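PDB 1KNV: Bse634I restriction endonuclease from Geobacillus stearothermophilus, which cleaves double-stranded DNA at a specific recognition sequence as a type II restriction endonuclease, probably with the help of bound divalent metal ions. Local coordinates for residues 11-16 / 20-25; 27-32 / 52-57; 56-59 / 64-67; 79-84 / 170-175. One frame throughout, in Å; residues are numbered along the deposited sequence.

Interaction 1. Residues 11-16 / 20-25; sequences VEEYKE and TKIRIK
OE1 of E12 is gripped by R23 of the neighbouring strand and by K25 just past its end. NE of R23 donates to it at 2.9 Å, and NZ of K25 adds a weak bond at 3.3 Å; both belong to salt bridges, so E12, R23 and K25 form one network. The oxygen lies in the guanidinium plane, NE meets it from above the carboxylate plane, and the two flat groups stand nearly perpendicular. K25 reaches the same oxygen by coiling its chain, bent at chi2, chi3 and chi4.

CG of R23 lies between the backbone N and the carbonyl carbon (chi1 68°), and a bend at chi3 lays the guanidinium flat over Y14, with group centres 3.8 Å apart and planes at 16°, a stacked cation-pi contact. On the opposite face of the ring, CB of K21 makes a CH-pi contact, 3.8 Å from the centroid. A leucine in place of R23 would probably leave the E12 carboxylate with the weak K25 bond as its remaining link to this segment and strip the tyrosine ring of its cationic cover. K21 NZ forms a weak salt bridge with E16 OE1 at 3.5 Å.

The backbones form an antiparallel beta hairpin, with E12/R23 and Y14/K21 as hydrogen-bonded pairs; K21 N to Y14 O measures 2.7 Å, almost straight at 171°. Charged and aromatic side chains suit the face bearing E12, Y14, K21 and R23, at least partly open to solvent. On the other face V11 packs on V54, V57 and V58 of helix 43-60, and I24 on F71 and T74 of helix 68-93.

Interaction 2. Residues 27-32 / 52-57; sequences FNALIE and NYVKDV
E32 and Y53 make the polar part of this helix-helix contact. The hydroxyl of Y53 donates to OE1 of E32; the modelled separation of OE1 and OH, 2.4 Å, is very short, and its exact value is doubtful. The carboxylate comes to the edge of the tyrosine ring with OE1 near the ring plane, while the two planes stand 77° apart. Y53 extends to this point with CG anti to the backbone N (chi1 174°), and E32 meets it with a chain extended beyond CG.

The apolar part is small: CB of A29 touches CG2 of V54 at 4.2 Å. Alanine suits the spot because its lone methyl allows the backbones to approach, A29 CA to V54 CA being 7.1 Å.

Further polar links come from the N-terminal segment, where S8 OG bonds both E32 OE1 and Y53 OH, and the backbone N of N9 bonds E32 OE2. With both oxygens engaged, the carboxylate is probably held against rotation. An alanine at E32 would probably leave the Y53 hydroxyl, S8 and N9 without the carboxylate they share. The chemistry implies that one acidic side chain joins helix 26-33, helix 43-60 and the chain start.

Interaction 3. Residues 56-59 / 64-67; sequences DVVK and AIPT
V58 lies close to the end of helix 43-60 and packs against residues 64-66 of the loop leading to helix 68-93, so the contact packs across a helix-loop-helix connection. CG1 rests on the loop backbone, 3.6 Å from O of A64, meets CG1 of I65 at 4.1 Å and also borders the proline. CG2 faces the proline ring, reaching CD of P66 at 4.0 Å, with the two side chains tip to tip. No hydrogen bond joins the two segments; the contact is apolar packing, for which a short branched side chain on a helix and a rigid proline in a loop are well suited.

The torsion of V58 directs both branches toward the loop: CG1 is anti to the backbone N (chi1 175°), and CG2 is anti to the carbonyl carbon. In the next shell, V58 also touches L63 of the loop and V11 of strand 11-16, while I24 of strand 19-24 packs on P66. The hairpin thus lies against both partners. Beyond the proline the chain enters its next helix, and T67 occupies the N-cap of helix 68-93, with OG1 hydrogen-bonded to the backbone N of A70.

Interaction 4. Residues 79-84 / 170-175; sequences FEVMIA and ENIDVA
V81 faces I172 and A84 faces A175, with the helix backbones drawing closer from the first pair to the second: the CA atoms are 7.0 Å apart for V81 and I172 and 5.9 Å for A84 and A175. In each helix the paired residues are three positions apart, nearly one turn, so both lie on the same side of the helix.

At the wider pair, CG1 of V81 meets CG2 of I172 at 4.2 Å; chi1 of 175° sets this V81 methyl anti to the backbone N, where it reaches I172. Branched side chains fill the larger separation here.

At the narrower pair the side chains are single methyls. CB of A84 and CB of A175 both point toward the opposite helix and meet at 4.1 Å, and the A84 methyl also lies 4.0 Å from the carbonyl O of A175. Alanine suits this place because a larger side chain would have to be accommodated where the backbones come nearest. No hydrogen bond crosses between the segments, and all four residues are buried.

The start of the second helix is tied down by N171, whose OD1 bonds the backbone N of T168 and whose ND2 bonds O of K166. The side chain of A84 is about 8 Å from that of L197 and about 10 Å from that of D146, both seen to bind calcium in a structure of this protein, though none is bound to this chain here. Helix 26-33 completes the packing: F27 and L30 each touch both V81 and I172, so a third helix lies against the junction of helices 68-93 and 169-176.

From the N terminus, interaction 1 closes the tight hairpin turn between strands 11-16 and 19-24, and the chain runs straight on into helix 26-33. Interaction 2 then closes a longer loop, bringing that helix against helix 43-60. Interaction 3 begins on the same part of helix 43-60, sharing D56 and V57, and closes the connection toward helix 68-93. Interaction 4 spans the greatest sequence distance, joining helix 68-93 to helix 169-176. None nests within another. Interaction 1 packs on interactions 2 and 3 through V11 and I24, while F27 and L30 connect interaction 2 to interaction 4, so packing continues from the surface hairpin to the buried helix pair.

Interaction 1. Residues 11-16 / 20-25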
loop_
_atom_site.group_PDB
_atom_site.type_symbol
_atom_site.label_atom_id
_atom_site.label_comp_id
_atom_site.label_asym_id
_atom_site.label_seq_id
_atom_site.Cartn_x
_atom_site.Cartn_y
_atom_site.Cartn_z
ATOM N N VAL B 11 -28.462 1.179 -48.830
ATOM C CA VAL B 11 -29.762 1.398 -48.198
ATOM C C VAL B 11 -30.602 0.168 -48.528
ATOM O O VAL B 11 -30.443 -0.431 -49.592
ATOM C CB VAL B 11 -30.483 2.675 -48.721
ATOM C CG1 VAL B 11 -29.700 3.915 -48.331
ATOM C CG2 VAL B 11 -30.660 2.607 -50.228
ATOM N N GLU B 12 -31.483 -0.217 -47.615
ATOM C CA GLU B 12 -32.314 -1.396 -47.817
ATOM C C GLU B 12 -33.722 -1.179 -47.277
ATOM O O GLU B 12 -33.908 -0.489 -46.273
ATOM C CB GLU B 12 -31.648 -2.594 -47.132
ATOM C CG GLU B 12 -32.541 -3.778 -46.831
ATOM C CD GLU B 12 -31.763 -4.928 -46.217
ATOM O OE1 GLU B 12 -30.869 -4.666 -45.386
ATOM O OE2 GLU B 12 -32.050 -6.096 -46.557
ATOM N N GLU B 13 -34.715 -1.737 -47.966
ATOM C CA GLU B 13 -36.099 -1.607 -47.516
ATOM C C GLU B 13 -36.479 -2.901 -46.834
ATOM O O GLU B 13 -36.059 -3.986 -47.226
ATOM C CB GLU B 13 -37.104 -1.418 -48.654
ATOM C CG GLU B 13 -36.584 -0.941 -49.986
ATOM C CD GLU B 13 -37.695 -0.950 -51.034
ATOM O OE1 GLU B 13 -38.763 -1.557 -50.762
ATOM O OE2 GLU B 13 -37.502 -0.366 -52.124
ATOM N N TYR B 14 -37.299 -2.784 -45.811
ATOM C CA TYR B 14 -37.744 -3.959 -45.110
ATOM C C TYR B 14 -39.057 -3.618 -44.446
ATOM O O TYR B 14 -39.337 -2.453 -44.165
ATOM C CB TYR B 14 -36.691 -4.387 -44.082
ATOM C CG TYR B 14 -36.530 -3.447 -42.909
ATOM C CD1 TYR B 14 -37.095 -3.747 -41.670
ATOM C CD2 TYR B 14 -35.814 -2.255 -43.038
ATOM C CE1 TYR B 14 -36.959 -2.885 -40.588
ATOM C CE2 TYR B 14 -35.673 -1.381 -41.960
ATOM C CZ TYR B 14 -36.246 -1.707 -40.738
ATOM O OH TYR B 14 -36.117 -0.853 -39.665
ATOM N N LYS B 15 -39.881 -4.632 -44.236
ATOM C CA LYS B 15 -41.155 -4.413 -43.590
ATOM C C LYS B 15 -41.109 -4.893 -42.148
ATOM O O LYS B 15 -40.384 -5.829 -41.800
ATOM C CB LYS B 15 -42.279 -5.125 -44.339
ATOM C CG LYS B 15 -42.601 -4.520 -45.691
ATOM C CD LYS B 15 -43.803 -5.210 -46.295
ATOM C CE LYS B 15 -44.017 -4.807 -47.737
ATOM N NZ LYS B 15 -45.156 -5.566 -48.331
ATOM N N GLU B 16 -41.884 -4.214 -41.316
ATOM C CA GLU B 16 -42.000 -4.510 -39.902
ATOM C C GLU B 16 -43.436 -4.171 -39.565
ATOM O O GLU B 16 -43.844 -3.016 -39.674
ATOM C CB GLU B 16 -41.064 -3.625 -39.089
ATOM C CG GLU B 16 -39.855 -4.340 -38.535
ATOM C CD GLU B 16 -39.256 -3.593 -37.368
ATOM O OE1 GLU B 16 -40.040 -3.059 -36.555
ATOM O OE2 GLU B 16 -38.013 -3.546 -37.253
ATOM N N THR B 20 -43.480 -0.328 -44.339
ATOM C CA THR B 20 -42.152 -0.409 -44.940
ATOM C C THR B 20 -41.186 0.597 -44.319
ATOM O O THR B 20 -41.500 1.785 -44.190
ATOM C CB THR B 20 -42.185 -0.194 -46.462
ATOM O OG1 THR B 20 -42.976 -1.224 -47.071
ATOM C CG2 THR B 20 -40.770 -0.249 -47.032
ATOM N N LYS B 21 -40.014 0.099 -43.929
ATOM C CA LYS B 21 -38.978 0.916 -43.308
ATOM C C LYS B 21 -37.672 0.879 -44.095
ATOM O O LYS B 21 -37.451 -0.014 -44.914
ATOM C CB LYS B 21 -38.738 0.448 -41.878
ATOM C CG LYS B 21 -39.937 0.622 -40.967
ATOM C CD LYS B 21 -39.594 0.209 -39.549
ATOM C CE LYS B 21 -40.703 0.557 -38.567
ATOM N NZ LYS B 21 -40.242 0.370 -37.153
ATOM N N ILE B 22 -36.807 1.856 -43.837
ATOM C CA ILE B 22 -35.532 1.952 -44.535
ATOM C C ILE B 22 -34.347 1.905 -43.573
ATOM O O ILE B 22 -34.317 2.627 -42.574
ATOM C CB ILE B 22 -35.446 3.268 -45.343
ATOM C CG1 ILE B 22 -36.742 3.485 -46.145
ATOM C CG2 ILE B 22 -34.229 3.233 -46.257
ATOM C CD1 ILE B 22 -37.104 2.353 -47.104
ATOM N N ARG B 23 -33.371 1.055 -43.882
ATOM C CA ARG B 23 -32.174 0.929 -43.051
ATOM C C ARG B 23 -30.927 1.204 -43.883
ATOM O O ARG B 23 -30.832 0.774 -45.031
ATOM C CB ARG B 23 -32.061 -0.482 -42.462
ATOM C CG ARG B 23 -31.773 -1.549 -43.505
ATOM C CD ARG B 23 -31.159 -2.806 -42.906
ATOM N NE ARG B 23 -32.092 -3.929 -42.866
ATOM C CZ ARG B 23 -32.965 -4.146 -41.888
ATOM N NH1 ARG B 23 -33.035 -3.314 -40.851
ATOM N NH2 ARG B 23 -33.768 -5.204 -41.943
ATOM N N ILE B 24 -29.971 1.923 -43.314
ATOM C CA ILE B 24 -28.738 2.195 -44.036
ATOM C C ILE B 24 -27.821 0.984 -43.890
ATOM O O ILE B 24 -27.839 0.303 -42.868
ATOM C CB ILE B 24 -28.013 3.424 -43.475
ATOM C CG1 ILE B 24 -28.909 4.655 -43.610
ATOM C CG2 ILE B 24 -26.685 3.618 -44.198
ATOM C CD1 ILE B 24 -28.311 5.903 -43.013
ATOM N N LYS B 25 -27.036 0.706 -44.922
ATOM C CA LYS B 25 -26.104 -0.414 -44.895
ATOM C C LYS B 25 -24.711 0.211 -44.972
ATOM O O LYS B 25 -24.135 0.337 -46.054
ATOM C CB LYS B 25 -26.356 -1.334 -46.094
ATOM C CG LYS B 25 -27.789 -1.838 -46.193
ATOM C CD LYS B 25 -28.209 -2.557 -44.925
ATOM C CE LYS B 25 -27.410 -3.830 -44.737
ATOM N NZ LYS B 25 -27.584 -4.718 -45.911
#

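Interaction 2. Residues 27-32 / 52-57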
loop_
_atom_site.group_PDB
_atom_site.type_symbol
_atom_site.label_atom_id
_atom_site.label_comp_id
_atom_site.label_asym_id
_atom_site.label_seq_id
_atom_site.Cartn_x
_atom_site.Cartn_y
_atom_site.Cartn_z
ATOM N N PHE B 27 -21.665 -0.781 -44.317
ATOM C CA PHE B 27 -20.591 -1.551 -44.923
ATOM C C PHE B 27 -20.646 -1.592 -46.440
ATOM O O PHE B 27 -19.607 -1.591 -47.098
ATOM C CB PHE B 27 -20.589 -2.955 -44.321
ATOM C CG PHE B 27 -20.467 -2.954 -42.821
ATOM C CD1 PHE B 27 -21.331 -3.703 -42.036
ATOM C CD2 PHE B 27 -19.496 -2.173 -42.191
ATOM C CE1 PHE B 27 -21.234 -3.677 -40.640
ATOM C CE2 PHE B 27 -19.391 -2.140 -40.801
ATOM C CZ PHE B 27 -20.261 -2.892 -40.025
ATOM N N ASN B 28 -21.849 -1.621 -47.004
ATOM C CA ASN B 28 -21.975 -1.630 -48.458
ATOM C C ASN B 28 -21.595 -0.253 -48.986
ATOM O O ASN B 28 -21.065 -0.124 -50.089
ATOM C CB ASN B 28 -23.399 -1.983 -48.894
ATOM C CG ASN B 28 -23.819 -3.371 -48.441
ATOM O OD1 ASN B 28 -23.010 -4.305 -48.404
ATOM N ND2 ASN B 28 -25.096 -3.516 -48.108
ATOM N N ALA B 29 -21.862 0.774 -48.190
ATOM C CA ALA B 29 -21.525 2.132 -48.583
ATOM C C ALA B 29 -20.013 2.226 -48.710
ATOM O O ALA B 29 -19.499 2.801 -49.671
ATOM C CB ALA B 29 -22.024 3.127 -47.540
ATOM N N LEU B 30 -19.307 1.647 -47.739
ATOM C CA LEU B 30 -17.844 1.669 -47.723
ATOM C C LEU B 30 -17.234 0.959 -48.918
ATOM O O LEU B 30 -16.359 1.498 -49.594
ATOM C CB LEU B 30 -17.316 1.028 -46.439
ATOM C CG LEU B 30 -17.435 1.866 -45.171
ATOM C CD1 LEU B 30 -17.081 1.021 -43.980
ATOM C CD2 LEU B 30 -16.517 3.061 -45.256
ATOM N N ILE B 31 -17.695 -0.258 -49.165
ATOM C CA ILE B 31 -17.189 -1.051 -50.273
ATOM C C ILE B 31 -17.443 -0.361 -51.610
ATOM O O ILE B 31 -16.543 -0.251 -52.444
ATOM C CB ILE B 31 -17.841 -2.440 -50.277
ATOM C CG1 ILE B 31 -17.589 -3.121 -48.934
ATOM C CG2 ILE B 31 -17.276 -3.277 -51.408
ATOM C CD1 ILE B 31 -18.236 -4.458 -48.817
ATOM N N GLU B 32 -18.675 0.104 -51.796
ATOM C CA GLU B 32 -19.075 0.789 -53.016
ATOM C C GLU B 32 -18.229 2.022 -53.284
ATOM O O GLU B 32 -17.974 2.353 -54.439
ATOM C CB GLU B 32 -20.562 1.185 -52.944
ATOM C CG GLU B 32 -21.518 0.058 -53.346
ATOM C CD GLU B 32 -22.966 0.391 -53.029
ATOM O OE1 GLU B 32 -23.317 1.591 -53.074
ATOM O OE2 GLU B 32 -23.742 -0.549 -52.746
ATOM N N ASN B 52 -23.426 11.908 -47.785
ATOM C CA ASN B 52 -24.048 12.470 -48.971
ATOM C C ASN B 52 -24.298 11.378 -49.995
ATOM O O ASN B 52 -25.322 11.381 -50.679
ATOM C CB ASN B 52 -23.164 13.549 -49.571
ATOM C CG ASN B 52 -22.897 14.669 -48.604
ATOM O OD1 ASN B 52 -23.767 15.034 -47.812
ATOM N ND2 ASN B 52 -21.697 15.235 -48.665
ATOM N N TYR B 53 -23.368 10.439 -50.104
ATOM C CA TYR B 53 -23.549 9.355 -51.048
ATOM C C TYR B 53 -24.832 8.608 -50.734
ATOM O O TYR B 53 -25.652 8.367 -51.613
ATOM C CB TYR B 53 -22.403 8.371 -50.974
ATOM C CG TYR B 53 -22.641 7.156 -51.833
ATOM C CD1 TYR B 53 -22.613 7.243 -53.225
ATOM C CD2 TYR B 53 -22.867 5.911 -51.258
ATOM C CE1 TYR B 53 -22.797 6.113 -54.020
ATOM C CE2 TYR B 53 -23.052 4.776 -52.041
ATOM C CZ TYR B 53 -23.011 4.882 -53.418
ATOM O OH TYR B 53 -23.157 3.753 -54.188
ATOM N N VAL B 54 -24.995 8.219 -49.476
ATOM C CA VAL B 54 -26.198 7.503 -49.073
ATOM C C VAL B 54 -27.415 8.407 -49.287
ATOM O O VAL B 54 -28.492 7.940 -49.659
ATOM C CB VAL B 54 -26.116 7.061 -47.588
ATOM C CG1 VAL B 54 -27.452 6.489 -47.127
ATOM C CG2 VAL B 54 -25.018 6.015 -47.425
ATOM N N LYS B 55 -27.237 9.702 -49.059
ATOM C CA LYS B 55 -28.331 10.642 -49.251
ATOM C C LYS B 55 -28.718 10.757 -50.731
ATOM O O LYS B 55 -29.893 10.927 -51.055
ATOM C CB LYS B 55 -27.960 12.013 -48.679
ATOM C CG LYS B 55 -27.930 12.042 -47.156
ATOM C CD LYS B 55 -27.645 13.442 -46.631
ATOM C CE LYS B 55 -27.805 13.516 -45.122
ATOM N NZ LYS B 55 -27.556 14.889 -44.602
ATOM N N ASP B 56 -27.739 10.661 -51.627
ATOM C CA ASP B 56 -28.036 10.725 -53.048
ATOM C C ASP B 56 -28.759 9.453 -53.457
ATOM O O ASP B 56 -29.704 9.501 -54.242
ATOM C CB ASP B 56 -26.763 10.876 -53.883
ATOM C CG ASP B 56 -26.128 12.239 -53.731
ATOM O OD1 ASP B 56 -26.838 13.184 -53.325
ATOM O OD2 ASP B 56 -24.924 12.367 -54.030
ATOM N N VAL B 57 -28.324 8.317 -52.922
ATOM C CA VAL B 57 -28.954 7.038 -53.243
ATOM C C VAL B 57 -30.406 6.980 -52.756
ATOM O O VAL B 57 -31.272 6.408 -53.416
ATOM C CB VAL B 57 -28.161 5.872 -52.629
ATOM C CG1 VAL B 57 -28.935 4.566 -52.780
ATOM C CG2 VAL B 57 -26.799 5.773 -53.309
#

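Interaction 3. Residues 56-59 / 64-67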
loop_
_atom_site.group_PDB
_atom_site.type_symbol
_atom_site.label_atom_id
_atom_site.label_comp_id
_atom_site.label_asym_id
_atom_site.label_seq_id
_atom_site.Cartn_x
_atom_site.Cartn_y
_atom_site.Cartn_z
ATOM N N ASP B 56 -27.739 10.661 -51.627
ATOM C CA ASP B 56 -28.036 10.725 -53.048
ATOM C C ASP B 56 -28.759 9.453 -53.457
ATOM O O ASP B 56 -29.704 9.501 -54.242
ATOM C CB ASP B 56 -26.763 10.876 -53.883
ATOM C CG ASP B 56 -26.128 12.239 -53.731
ATOM O OD1 ASP B 56 -26.838 13.184 -53.325
ATOM O OD2 ASP B 56 -24.924 12.367 -54.030
ATOM N N VAL B 57 -28.324 8.317 -52.922
ATOM C CA VAL B 57 -28.954 7.038 -53.243
ATOM C C VAL B 57 -30.406 6.980 -52.756
ATOM O O VAL B 57 -31.272 6.408 -53.416
ATOM C CB VAL B 57 -28.161 5.872 -52.629
ATOM C CG1 VAL B 57 -28.935 4.566 -52.780
ATOM C CG2 VAL B 57 -26.799 5.773 -53.309
ATOM N N VAL B 58 -30.671 7.566 -51.597
ATOM C CA VAL B 58 -32.028 7.580 -51.068
ATOM C C VAL B 58 -32.920 8.363 -52.028
ATOM O O VAL B 58 -34.028 7.937 -52.354
ATOM C CB VAL B 58 -32.093 8.268 -49.686
ATOM C CG1 VAL B 58 -33.534 8.374 -49.229
ATOM C CG2 VAL B 58 -31.281 7.487 -48.671
ATOM N N LYS B 59 -32.416 9.509 -52.482
ATOM C CA LYS B 59 -33.156 10.377 -53.386
ATOM C C LYS B 59 -33.403 9.731 -54.736
ATOM O O LYS B 59 -34.508 9.816 -55.263
ATOM C CB LYS B 59 -32.423 11.709 -53.569
ATOM C CG LYS B 59 -33.245 12.745 -54.323
ATOM C CD LYS B 59 -32.627 14.141 -54.292
ATOM C CE LYS B 59 -33.463 15.111 -55.135
ATOM N NZ LYS B 59 -32.967 16.531 -55.139
ATOM N N ALA B 64 -38.054 7.072 -48.314
ATOM C CA ALA B 64 -38.215 7.925 -47.144
ATOM C C ALA B 64 -36.797 8.237 -46.678
ATOM O O ALA B 64 -35.931 7.365 -46.695
ATOM C CB ALA B 64 -38.985 7.185 -46.054
ATOM N N ILE B 65 -36.548 9.472 -46.268
ATOM C CA ILE B 65 -35.209 9.852 -45.836
ATOM C C ILE B 65 -34.905 9.511 -44.370
ATOM O O ILE B 65 -35.676 9.852 -43.466
ATOM C CB ILE B 65 -34.993 11.351 -46.058
ATOM C CG1 ILE B 65 -35.267 11.691 -47.522
ATOM C CG2 ILE B 65 -33.574 11.736 -45.675
ATOM C CD1 ILE B 65 -35.319 13.179 -47.810
ATOM N N PRO B 66 -33.773 8.819 -44.122
ATOM C CA PRO B 66 -33.346 8.427 -42.775
ATOM C C PRO B 66 -33.115 9.644 -41.879
ATOM O O PRO B 66 -32.581 10.655 -42.327
ATOM C CB PRO B 66 -32.060 7.649 -43.039
ATOM C CG PRO B 66 -32.328 7.019 -44.359
ATOM C CD PRO B 66 -32.916 8.176 -45.133
ATOM N N THR B 67 -33.510 9.538 -40.614
ATOM C CA THR B 67 -33.365 10.636 -39.666
ATOM C C THR B 67 -31.911 10.981 -39.384
ATOM O O THR B 67 -31.003 10.216 -39.705
ATOM C CB THR B 67 -34.045 10.294 -38.331
ATOM O OG1 THR B 67 -33.271 9.312 -37.632
ATOM C CG2 THR B 67 -35.425 9.724 -38.583
#

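Interaction 4. Residues 79-84 / 170-175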
loop_
_atom_site.group_PDB
_atom_site.type_symbol
_atom_site.label_atom_id
_atom_site.label_comp_id
_atom_site.label_asym_id
_atom_site.label_seq_id
_atom_site.Cartn_x
_atom_site.Cartn_y
_atom_site.Cartn_z
ATOM N N PHE B 79 -16.671 5.499 -38.897
ATOM C CA PHE B 79 -15.478 5.956 -38.202
ATOM C C PHE B 79 -14.742 4.781 -37.571
ATOM O O PHE B 79 -13.515 4.722 -37.597
ATOM C CB PHE B 79 -15.851 6.954 -37.119
ATOM C CG PHE B 79 -14.676 7.484 -36.376
ATOM C CD1 PHE B 79 -13.749 8.295 -37.018
ATOM C CD2 PHE B 79 -14.486 7.167 -35.035
ATOM C CE1 PHE B 79 -12.644 8.792 -36.337
ATOM C CE2 PHE B 79 -13.387 7.655 -34.341
ATOM C CZ PHE B 79 -12.462 8.472 -34.995
ATOM N N GLU B 80 -15.506 3.857 -36.997
ATOM C CA GLU B 80 -14.960 2.666 -36.360
ATOM C C GLU B 80 -14.201 1.837 -37.384
ATOM O O GLU B 80 -13.121 1.308 -37.095
ATOM C CB GLU B 80 -16.092 1.825 -35.752
ATOM C CG GLU B 80 -16.570 2.296 -34.373
ATOM C CD GLU B 80 -17.976 1.809 -34.024
ATOM O OE1 GLU B 80 -18.306 0.653 -34.352
ATOM O OE2 GLU B 80 -18.750 2.575 -33.406
ATOM N N VAL B 81 -14.770 1.718 -38.582
ATOM C CA VAL B 81 -14.122 0.955 -39.645
ATOM C C VAL B 81 -12.845 1.669 -40.081
ATOM O O VAL B 81 -11.815 1.032 -40.305
ATOM C CB VAL B 81 -15.047 0.773 -40.871
ATOM C CG1 VAL B 81 -14.289 0.091 -42.002
ATOM C CG2 VAL B 81 -16.255 -0.059 -40.485
ATOM N N MET B 82 -12.911 2.996 -40.183
ATOM C CA MET B 82 -11.751 3.793 -40.590
ATOM C C MET B 82 -10.583 3.639 -39.622
ATOM O O MET B 82 -9.436 3.440 -40.039
ATOM C CB MET B 82 -12.148 5.264 -40.708
ATOM C CG MET B 82 -13.030 5.526 -41.911
ATOM S SD MET B 82 -13.628 7.206 -42.021
ATOM C CE MET B 82 -14.646 7.066 -43.512
ATOM N N ILE B 83 -10.885 3.747 -38.333
ATOM C CA ILE B 83 -9.884 3.588 -37.290
ATOM C C ILE B 83 -9.262 2.188 -37.408
ATOM O O ILE B 83 -8.040 2.042 -37.474
ATOM C CB ILE B 83 -10.531 3.757 -35.892
ATOM C CG1 ILE B 83 -10.835 5.229 -35.650
ATOM C CG2 ILE B 83 -9.604 3.249 -34.802
ATOM C CD1 ILE B 83 -9.606 6.114 -35.706
ATOM N N ALA B 84 -10.115 1.165 -37.443
ATOM C CA ALA B 84 -9.660 -0.213 -37.542
ATOM C C ALA B 84 -8.762 -0.466 -38.750
ATOM O O ALA B 84 -7.714 -1.092 -38.621
ATOM C CB ALA B 84 -10.858 -1.153 -37.579
ATOM N N GLU B 170 -15.078 -8.766 -46.621
ATOM C CA GLU B 170 -14.143 -9.637 -45.939
ATOM C C GLU B 170 -13.051 -8.951 -45.104
ATOM O O GLU B 170 -12.885 -9.279 -43.927
ATOM C CB GLU B 170 -13.503 -10.597 -46.936
ATOM C CG GLU B 170 -12.750 -11.747 -46.284
ATOM C CD GLU B 170 -12.091 -12.664 -47.306
ATOM O OE1 GLU B 170 -12.492 -12.623 -48.492
ATOM O OE2 GLU B 170 -11.180 -13.437 -46.929
ATOM N N ASN B 171 -12.302 -8.009 -45.672
ATOM C CA ASN B 171 -11.266 -7.400 -44.857
ATOM C C ASN B 171 -11.835 -6.462 -43.791
ATOM O O ASN B 171 -11.185 -6.199 -42.777
ATOM C CB ASN B 171 -10.177 -6.718 -45.716
ATOM C CG ASN B 171 -10.699 -5.602 -46.574
ATOM O OD1 ASN B 171 -11.801 -5.111 -46.369
ATOM N ND2 ASN B 171 -9.890 -5.175 -47.543
ATOM N N ILE B 172 -13.058 -5.981 -43.996
ATOM C CA ILE B 172 -13.698 -5.130 -43.000
ATOM C C ILE B 172 -14.107 -6.009 -41.815
ATOM O O ILE B 172 -13.879 -5.661 -40.662
ATOM C CB ILE B 172 -14.953 -4.445 -43.552
ATOM C CG1 ILE B 172 -14.556 -3.345 -44.525
ATOM C CG2 ILE B 172 -15.767 -3.847 -42.418
ATOM C CD1 ILE B 172 -15.737 -2.594 -45.090
ATOM N N ASP B 173 -14.709 -7.156 -42.112
ATOM C CA ASP B 173 -15.134 -8.087 -41.074
ATOM C C ASP B 173 -13.919 -8.561 -40.260
ATOM O O ASP B 173 -13.978 -8.674 -39.036
ATOM C CB ASP B 173 -15.855 -9.285 -41.717
ATOM C CG ASP B 173 -16.228 -10.365 -40.704
ATOM O OD1 ASP B 173 -17.059 -10.087 -39.814
ATOM O OD2 ASP B 173 -15.687 -11.494 -40.792
ATOM N N VAL B 174 -12.814 -8.833 -40.942
ATOM C CA VAL B 174 -11.610 -9.287 -40.262
ATOM C C VAL B 174 -11.055 -8.211 -39.327
ATOM O O VAL B 174 -10.576 -8.510 -38.229
ATOM C CB VAL B 174 -10.528 -9.688 -41.282
ATOM C CG1 VAL B 174 -9.182 -9.837 -40.602
ATOM C CG2 VAL B 174 -10.907 -10.997 -41.928
ATOM N N ALA B 175 -11.123 -6.956 -39.762
ATOM C CA ALA B 175 -10.618 -5.847 -38.962
ATOM C C ALA B 175 -11.490 -5.580 -37.735
ATOM O O ALA B 175 -11.003 -5.104 -36.711
ATOM C CB ALA B 175 -10.526 -4.587 -39.822
#